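Local coordinates for protein Baccell_00875 (Bacteroides cellulosilyticus DSM 14838, PDB 5NO8) that is a polysaccharide lyase that probably removes the L-rhamnose caps linked to glucuronic acid on complex arabinogalactan proteins, at residues Y540-V545 and P573-F578; G121-E126 and W237-H242; A273-R278 and V316-Y321. All blocks are in the same frame, centred on the assembly; numbering follows the deposited sequence.

Contact 1. Residues Y540-V545 and P573-F578; sequences YEQSIV and PVLEAF
Phe578, just past helix 562-576, meets Gln542 over one face and Tyr540 at a slant. Gln542 CB sits 3.8 Å from the Phe578 ring centroid and 16° off the normal, a CH-pi contact. The Tyr540 ring is nearly parallel to that of Phe578, with planes at 23°, but displaced with little overlap; Tyr540 CE2 comes 3.6 Å from Phe578 CZ. Val545 adds CG2 obliquely, 3.9 Å from Phe578 CE2. Its other methyl, CG1, points anti to the backbone N (chi1 176°) and packs against Leu575 CB. These two side chains run antiparallel alongside one another.

Tyr540 OH passes close to Val574 CG1. It donates to a water 2.7 Å away, which in turn donates to Val574 O. Gln542 NE2 bonds Trp614 O and Thr618, and OE1 bonds Arg593. Glu541 is the N-cap of helix 542-559: its OE1 accepts from Ser543 N at 2.9 Å. Glu541 OE1 also pairs with Arg593, and OE2 bonds a glycerol. The contact thus joins the start of helix 542-559 to the end of helix 562-576 and their flanking residues. It is mainly apolar, with Glu541 and the Gln542 amide turned to other partners. A single water links the buried phenol across.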
# COMPACT_ATOMS: atom_id res chain seq x y z
N TYR A 540 1.99 -14.28 2.18
CA TYR A 540 0.69 -13.81 2.56
C TYR A 540 0.69 -12.36 2.15
O TYR A 540 1.65 -11.68 2.42
CB TYR A 540 0.51 -13.94 4.07
CG TYR A 540 -0.77 -13.37 4.59
CD1 TYR A 540 -1.97 -14.08 4.49
CD2 TYR A 540 -0.81 -12.09 5.18
CE1 TYR A 540 -3.16 -13.54 4.94
CE2 TYR A 540 -2.00 -11.56 5.66
CZ TYR A 540 -3.17 -12.29 5.52
OH TYR A 540 -4.36 -11.76 5.99
N GLU A 541 -0.39 -11.89 1.53
CA GLU A 541 -0.45 -10.48 1.11
C GLU A 541 -1.82 -10.09 0.62
O GLU A 541 -2.70 -10.93 0.37
CB GLU A 541 0.56 -10.21 -0.01
CG GLU A 541 0.39 -11.12 -1.22
CD GLU A 541 0.64 -10.40 -2.54
OE1 GLU A 541 0.08 -9.28 -2.70
OE2 GLU A 541 1.35 -10.95 -3.42
N GLN A 542 -1.99 -8.78 0.42
CA GLN A 542 -3.25 -8.26 -0.04
C GLN A 542 -3.70 -8.77 -1.41
O GLN A 542 -4.91 -8.91 -1.63
CB GLN A 542 -3.23 -6.73 0.01
CG GLN A 542 -4.47 -6.04 -0.58
CD GLN A 542 -4.27 -5.62 -2.01
OE1 GLN A 542 -3.21 -5.80 -2.58
NE2 GLN A 542 -5.31 -5.04 -2.60
N SER A 543 -2.77 -9.06 -2.31
CA SER A 543 -3.17 -9.58 -3.62
C SER A 543 -3.29 -11.12 -3.67
O SER A 543 -3.35 -11.69 -4.76
CB SER A 543 -2.33 -9.01 -4.77
OG SER A 543 -1.02 -9.54 -4.81
N ILE A 544 -3.31 -11.77 -2.50
CA ILE A 544 -3.94 -13.11 -2.34
C ILE A 544 -5.33 -12.98 -1.73
O ILE A 544 -6.30 -13.53 -2.25
CB ILE A 544 -3.06 -14.01 -1.44
CG1 ILE A 544 -1.72 -14.25 -2.13
CG2 ILE A 544 -3.79 -15.32 -1.10
CD1 ILE A 544 -0.66 -14.81 -1.19
N VAL A 545 -5.45 -12.21 -0.65
CA VAL A 545 -6.72 -12.06 0.06
C VAL A 545 -7.76 -11.33 -0.80
O VAL A 545 -8.90 -11.78 -0.93
CB VAL A 545 -6.53 -11.31 1.40
CG1 VAL A 545 -7.87 -11.06 2.10
CG2 VAL A 545 -5.59 -12.09 2.32
N PRO A 573 -13.02 -8.40 7.01
CA PRO A 573 -12.18 -7.74 8.04
C PRO A 573 -10.69 -8.01 7.88
O PRO A 573 -9.86 -7.15 8.20
CB PRO A 573 -12.71 -8.32 9.36
CG PRO A 573 -14.08 -8.81 9.03
CD PRO A 573 -13.95 -9.35 7.65
N VAL A 574 -10.35 -9.19 7.38
CA VAL A 574 -8.99 -9.55 7.08
C VAL A 574 -8.44 -8.70 5.91
O VAL A 574 -7.29 -8.23 5.96
CB VAL A 574 -8.88 -11.09 6.85
CG1 VAL A 574 -7.54 -11.50 6.32
CG2 VAL A 574 -9.18 -11.82 8.16
N LEU A 575 -9.27 -8.44 4.91
CA LEU A 575 -8.86 -7.56 3.82
C LEU A 575 -8.73 -6.11 4.26
O LEU A 575 -7.78 -5.40 3.86
CB LEU A 575 -9.86 -7.62 2.66
CG LEU A 575 -9.51 -6.73 1.47
CD1 LEU A 575 -8.16 -7.09 0.93
CD2 LEU A 575 -10.54 -6.88 0.37
N GLU A 576 -9.67 -5.66 5.07
CA GLU A 576 -9.68 -4.28 5.54
C GLU A 576 -8.51 -3.96 6.46
O GLU A 576 -8.09 -2.80 6.53
CB GLU A 576 -11.00 -3.91 6.23
CG GLU A 576 -12.16 -3.93 5.24
CD GLU A 576 -13.46 -3.42 5.82
OE1 GLU A 576 -13.42 -2.44 6.60
OE2 GLU A 576 -14.52 -3.97 5.46
N ALA A 577 -7.95 -4.98 7.11
CA ALA A 577 -6.82 -4.77 8.01
C ALA A 577 -5.54 -4.30 7.30
O ALA A 577 -4.67 -3.67 7.92
CB ALA A 577 -6.55 -6.04 8.81
N PHE A 578 -5.43 -4.57 6.00
CA PHE A 578 -4.29 -4.12 5.20
C PHE A 578 -4.24 -2.60 4.99
O PHE A 578 -3.21 -2.09 4.55
CB PHE A 578 -4.32 -4.76 3.81
CG PHE A 578 -3.94 -6.22 3.78
CD1 PHE A 578 -2.61 -6.59 3.61
CD2 PHE A 578 -4.91 -7.20 3.84
CE1 PHE A 578 -2.26 -7.93 3.54
CE2 PHE A 578 -4.57 -8.56 3.75
CZ PHE A 578 -3.24 -8.91 3.63
O HOH W 1 -4.82 -9.23 6.84

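Contact 2. Residues G121-E126 and W237-H242; sequences GDLVEE and WHVFAH
Leu123 and Val239 form a hydrogen-bonded pair of neighbouring antiparallel strands in an eight-stranded antiparallel sheet. Val239 N reaches Leu123 O at 2.7 Å, and Leu123 N returns a bond to Val239 O. Their side chains lie side by side on the buried face, Leu123 CB to Val239 CB 4.1 Å. Glu125 and Trp237 make the next hydrogen-bonded pair on that face. Trp237 CG stands between its backbone N and carbonyl carbon (chi1 55°), which swings the indole over to Glu125. Trp237 NE1 then donates 2.8 Å to the anti lone pair of Glu125 OE1. Trp72 and Tyr127 bond the same oxygen, while Arg116 pairs with OE2. Tyr127 also packs edge-to-face with Trp237. With an alanine at Trp237, the buried carboxylate would probably lack one donor and a gap would open beside Tyr127.

The other face is partly exposed. The looseness lies at the Gly121 end, where the strands part and a water bridges Gly121 O and Ala241 N. Asp122 OD1 touches Phe240 CB at 3.3 Å, and OD2 forms a salt bridge with Lys255. Val124 and His238 are a non-hydrogen-bonded pair: Val124 CG2 rests 3.6 Å from the His238 ring centroid, 11° off the normal.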
# COMPACT_ATOMS: atom_id res chain seq x y z
N GLY A 121 -2.13 0.51 32.47
CA GLY A 121 -1.93 -0.48 31.41
C GLY A 121 -1.23 -0.02 30.13
O GLY A 121 -0.93 -0.83 29.26
N ASP A 122 -0.97 1.28 30.00
CA ASP A 122 -0.31 1.79 28.80
C ASP A 122 1.15 2.08 29.08
O ASP A 122 1.50 2.58 30.16
CB ASP A 122 -1.03 3.02 28.32
CG ASP A 122 -2.51 2.74 27.96
OD1 ASP A 122 -2.98 1.56 27.94
OD2 ASP A 122 -3.20 3.71 27.67
N LEU A 123 2.00 1.76 28.11
CA LEU A 123 3.41 2.07 28.20
C LEU A 123 3.58 3.52 27.75
O LEU A 123 3.20 3.87 26.64
CB LEU A 123 4.22 1.16 27.30
CG LEU A 123 5.67 1.54 26.99
CD1 LEU A 123 6.55 1.61 28.24
CD2 LEU A 123 6.23 0.64 25.90
N VAL A 124 4.16 4.34 28.62
CA VAL A 124 4.50 5.71 28.29
C VAL A 124 6.02 5.78 28.25
O VAL A 124 6.67 5.40 29.21
CB VAL A 124 3.90 6.69 29.30
CG1 VAL A 124 4.23 8.11 28.91
CG2 VAL A 124 2.37 6.49 29.41
N GLU A 125 6.57 6.19 27.12
CA GLU A 125 8.01 6.37 26.98
C GLU A 125 8.32 7.81 26.68
O GLU A 125 7.69 8.40 25.80
CB GLU A 125 8.53 5.55 25.81
CG GLU A 125 8.23 4.09 25.88
CD GLU A 125 9.20 3.32 25.00
OE1 GLU A 125 9.14 3.52 23.75
OE2 GLU A 125 10.08 2.59 25.53
N GLU A 126 9.28 8.37 27.41
CA GLU A 126 9.74 9.73 27.19
C GLU A 126 11.22 9.65 26.79
O GLU A 126 12.01 9.06 27.53
CB GLU A 126 9.54 10.52 28.47
CG GLU A 126 9.87 12.00 28.42
CD GLU A 126 9.83 12.64 29.81
OE1 GLU A 126 8.93 12.32 30.63
OE2 GLU A 126 10.74 13.43 30.09
N TRP A 237 5.60 9.11 23.72
CA TRP A 237 4.45 8.44 23.15
C TRP A 237 3.86 7.45 24.13
O TRP A 237 4.52 7.07 25.10
CB TRP A 237 4.80 7.78 21.83
CG TRP A 237 5.97 6.79 21.81
CD1 TRP A 237 6.23 5.78 22.69
CD2 TRP A 237 6.99 6.71 20.81
NE1 TRP A 237 7.36 5.10 22.32
CE2 TRP A 237 7.84 5.65 21.17
CE3 TRP A 237 7.25 7.42 19.64
CZ2 TRP A 237 8.94 5.28 20.39
CZ3 TRP A 237 8.35 7.06 18.87
CH2 TRP A 237 9.18 6.01 19.26
N HIS A 238 2.61 7.06 23.85
CA HIS A 238 1.89 6.05 24.61
C HIS A 238 1.69 4.85 23.69
O HIS A 238 1.25 5.05 22.55
CB HIS A 238 0.53 6.54 24.97
CG HIS A 238 0.52 7.57 26.04
ND1 HIS A 238 -0.36 7.52 27.09
CD2 HIS A 238 1.27 8.68 26.23
CE1 HIS A 238 -0.16 8.56 27.89
NE2 HIS A 238 0.81 9.29 27.38
N VAL A 239 2.01 3.65 24.18
CA VAL A 239 1.79 2.39 23.50
C VAL A 239 0.75 1.61 24.28
O VAL A 239 0.83 1.50 25.50
CB VAL A 239 3.09 1.60 23.37
CG1 VAL A 239 2.83 0.25 22.71
CG2 VAL A 239 4.11 2.40 22.58
N PHE A 240 -0.29 1.14 23.59
CA PHE A 240 -1.49 0.66 24.31
C PHE A 240 -2.29 -0.31 23.46
O PHE A 240 -2.26 -0.28 22.23
CB PHE A 240 -2.41 1.83 24.68
CG PHE A 240 -2.82 2.67 23.50
CD1 PHE A 240 -2.02 3.74 23.09
CD2 PHE A 240 -3.98 2.40 22.78
CE1 PHE A 240 -2.37 4.52 22.01
CE2 PHE A 240 -4.33 3.18 21.67
CZ PHE A 240 -3.53 4.24 21.29
N ALA A 241 -3.03 -1.16 24.15
CA ALA A 241 -3.93 -2.10 23.52
C ALA A 241 -5.20 -1.37 23.12
O ALA A 241 -5.64 -0.45 23.78
CB ALA A 241 -4.27 -3.21 24.51
N HIS A 242 -5.80 -1.82 22.03
CA HIS A 242 -7.09 -1.32 21.62
C HIS A 242 -7.89 -2.37 20.86
O HIS A 242 -7.38 -3.41 20.50
CB HIS A 242 -6.97 0.01 20.83
CG HIS A 242 -6.37 -0.13 19.47
ND1 HIS A 242 -7.10 -0.57 18.39
CD2 HIS A 242 -5.11 0.07 19.02
CE1 HIS A 242 -6.32 -0.59 17.32
NE2 HIS A 242 -5.10 -0.22 17.68
O HOH W 2 -2.82 -1.54 27.07
O HOH W 3 -5.65 0.35 26.38

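Contact 3. Residues A273-R278 and V316-Y321; sequences ARVECR and VRFDFY
Phe318 lies under Val275 and Phe320 under Cys277, each ring taking an aliphatic carbon almost squarely over its centre. Two layers of one sheet pack against each other here across a beta-sandwich-like core. Strands 272-278 and 314-322 are not adjacent, and the axes of the two segments come within 9.2 Å, at 31°. Both belong to one mixed sheet that folds back on itself; mainly side chains bridge the gap.

Val275 serves both rings. Its CG2 lies 3.6 Å from the Phe318 centroid. Val316 CG1 lies against the opposite face of that ring. Val275 CG1, anti to the backbone N (chi1 -169°), comes instead to the edge of Phe320, 3.7 Å from CE2. Val260 of strand 259-262 and Val308 of strand 303-309 extend this apolar core.

The charged side chains in between point away from this core and form salt bridges. Arg274 grips Glu276 side-on, with NE and NH2 both donating to OE2, and also pairs with Glu307. Arg317 holds Asp319 side-on, but uses both carboxylate oxygens. Inside, Cys277 CB sits 3.7 Å from the Phe320 centroid, only 5° off the normal. Cys277 SG is 4.5 Å from the Phe320 centroid, a sulfur-aromatic contact.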
# COMPACT_ATOMS: atom_id res chain seq x y z
N ALA A 273 -12.35 21.73 -1.16
CA ALA A 273 -11.82 20.82 -0.14
C ALA A 273 -12.39 21.23 1.20
O ALA A 273 -12.49 22.44 1.49
CB ALA A 273 -10.30 20.88 -0.10
N ARG A 274 -12.76 20.24 2.01
CA ARG A 274 -13.11 20.48 3.39
C ARG A 274 -12.14 19.65 4.24
O ARG A 274 -12.14 18.44 4.13
CB ARG A 274 -14.55 20.09 3.72
CG ARG A 274 -14.89 20.30 5.20
CD ARG A 274 -16.35 19.93 5.49
NE ARG A 274 -16.65 20.01 6.91
CZ ARG A 274 -17.33 20.97 7.54
NH1 ARG A 274 -17.83 22.02 6.90
NH2 ARG A 274 -17.54 20.86 8.84
N VAL A 275 -11.35 20.31 5.07
CA VAL A 275 -10.33 19.63 5.88
C VAL A 275 -10.66 19.87 7.34
O VAL A 275 -10.81 21.01 7.75
CB VAL A 275 -8.91 20.17 5.56
CG1 VAL A 275 -7.86 19.29 6.21
CG2 VAL A 275 -8.72 20.28 4.08
N GLU A 276 -10.80 18.79 8.12
CA GLU A 276 -11.26 18.83 9.50
C GLU A 276 -10.16 18.39 10.44
O GLU A 276 -9.44 17.44 10.12
CB GLU A 276 -12.44 17.88 9.68
CG GLU A 276 -13.69 18.36 8.95
CD GLU A 276 -14.94 17.55 9.29
OE1 GLU A 276 -14.84 16.53 10.01
OE2 GLU A 276 -16.01 17.95 8.81
N CYS A 277 -10.04 19.07 11.56
CA CYS A 277 -9.14 18.70 12.64
C CYS A 277 -10.01 18.50 13.90
O CYS A 277 -10.58 19.47 14.45
CB CYS A 277 -8.10 19.78 12.84
SG CYS A 277 -6.85 19.40 14.11
N ARG A 278 -10.12 17.25 14.35
CA ARG A 278 -10.99 16.88 15.47
C ARG A 278 -10.13 16.62 16.70
O ARG A 278 -9.10 15.93 16.62
CB ARG A 278 -11.79 15.63 15.11
CG ARG A 278 -12.58 14.96 16.23
CD ARG A 278 -13.88 15.67 16.54
NE ARG A 278 -14.82 15.65 15.42
CZ ARG A 278 -15.98 16.31 15.41
NH1 ARG A 278 -16.35 17.04 16.46
NH2 ARG A 278 -16.75 16.26 14.34
N VAL A 316 -1.07 19.49 -2.62
CA VAL A 316 -1.54 20.43 -1.63
C VAL A 316 -1.36 19.85 -0.22
O VAL A 316 -1.94 18.82 0.13
CB VAL A 316 -3.01 20.86 -1.83
CG1 VAL A 316 -3.42 21.86 -0.74
CG2 VAL A 316 -3.24 21.43 -3.23
N ARG A 317 -0.58 20.55 0.58
CA ARG A 317 -0.38 20.19 1.97
C ARG A 317 -1.19 21.14 2.84
O ARG A 317 -1.05 22.36 2.74
CB ARG A 317 1.09 20.29 2.34
CG ARG A 317 1.39 19.81 3.74
CD ARG A 317 2.84 20.06 4.06
NE ARG A 317 3.12 19.97 5.48
CZ ARG A 317 3.77 18.99 6.10
NH1 ARG A 317 4.30 17.96 5.44
NH2 ARG A 317 3.95 19.07 7.41
N PHE A 318 -2.07 20.59 3.66
CA PHE A 318 -2.75 21.40 4.65
C PHE A 318 -2.06 21.19 5.99
O PHE A 318 -1.92 20.04 6.43
CB PHE A 318 -4.21 20.97 4.76
CG PHE A 318 -5.03 21.32 3.55
CD1 PHE A 318 -5.46 22.61 3.36
CD2 PHE A 318 -5.39 20.36 2.61
CE1 PHE A 318 -6.25 22.93 2.28
CE2 PHE A 318 -6.15 20.68 1.50
CZ PHE A 318 -6.59 21.98 1.35
N ASP A 319 -1.64 22.27 6.65
CA ASP A 319 -1.05 22.23 7.99
C ASP A 319 -1.99 22.86 9.01
O ASP A 319 -2.59 23.89 8.71
CB ASP A 319 0.29 22.96 8.03
CG ASP A 319 1.39 22.23 7.32
OD1 ASP A 319 1.85 21.16 7.80
OD2 ASP A 319 1.83 22.71 6.27
N PHE A 320 -2.20 22.18 10.15
CA PHE A 320 -2.84 22.79 11.32
C PHE A 320 -1.80 23.08 12.41
O PHE A 320 -0.91 22.28 12.66
CB PHE A 320 -3.92 21.90 11.91
CG PHE A 320 -5.13 21.79 11.07
CD1 PHE A 320 -6.17 22.71 11.18
CD2 PHE A 320 -5.24 20.78 10.13
CE1 PHE A 320 -7.29 22.62 10.38
CE2 PHE A 320 -6.36 20.68 9.33
CZ PHE A 320 -7.39 21.59 9.45
N TYR A 321 -1.95 24.23 13.05
CA TYR A 321 -1.05 24.67 14.11
C TYR A 321 -1.94 24.96 15.29
O TYR A 321 -2.96 25.65 15.13
CB TYR A 321 -0.29 25.93 13.72
CG TYR A 321 0.57 25.73 12.51
CD1 TYR A 321 1.88 25.23 12.62
CD2 TYR A 321 0.06 25.96 11.24
CE1 TYR A 321 2.65 25.02 11.49
CE2 TYR A 321 0.83 25.74 10.12
CZ TYR A 321 2.10 25.27 10.25
OH TYR A 321 2.82 25.04 9.12

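Overall arrangement
The three contacts follow one another along the chain without overlap: contact 2 closes before contact 3 opens, and contact 3 before contact 1. None touches another. Contacts 1 and 2 have centres about 27 Å apart and nearest atoms about 10 Å apart. For contacts 2 and 3 the centres are about 27 Å apart, and for contacts 1 and 3 about 30 Å. Contacts 2 and 3 belong to separate beta sheets, while contact 1 joins helices later in the chain. It lies closest to the middle of the protein, its centre about 11 Å from the centre of the chain. A glycerol, probably from the crystallisation liquor, is bound about 3 Å from the Glu541 side chain and may mark a pocket.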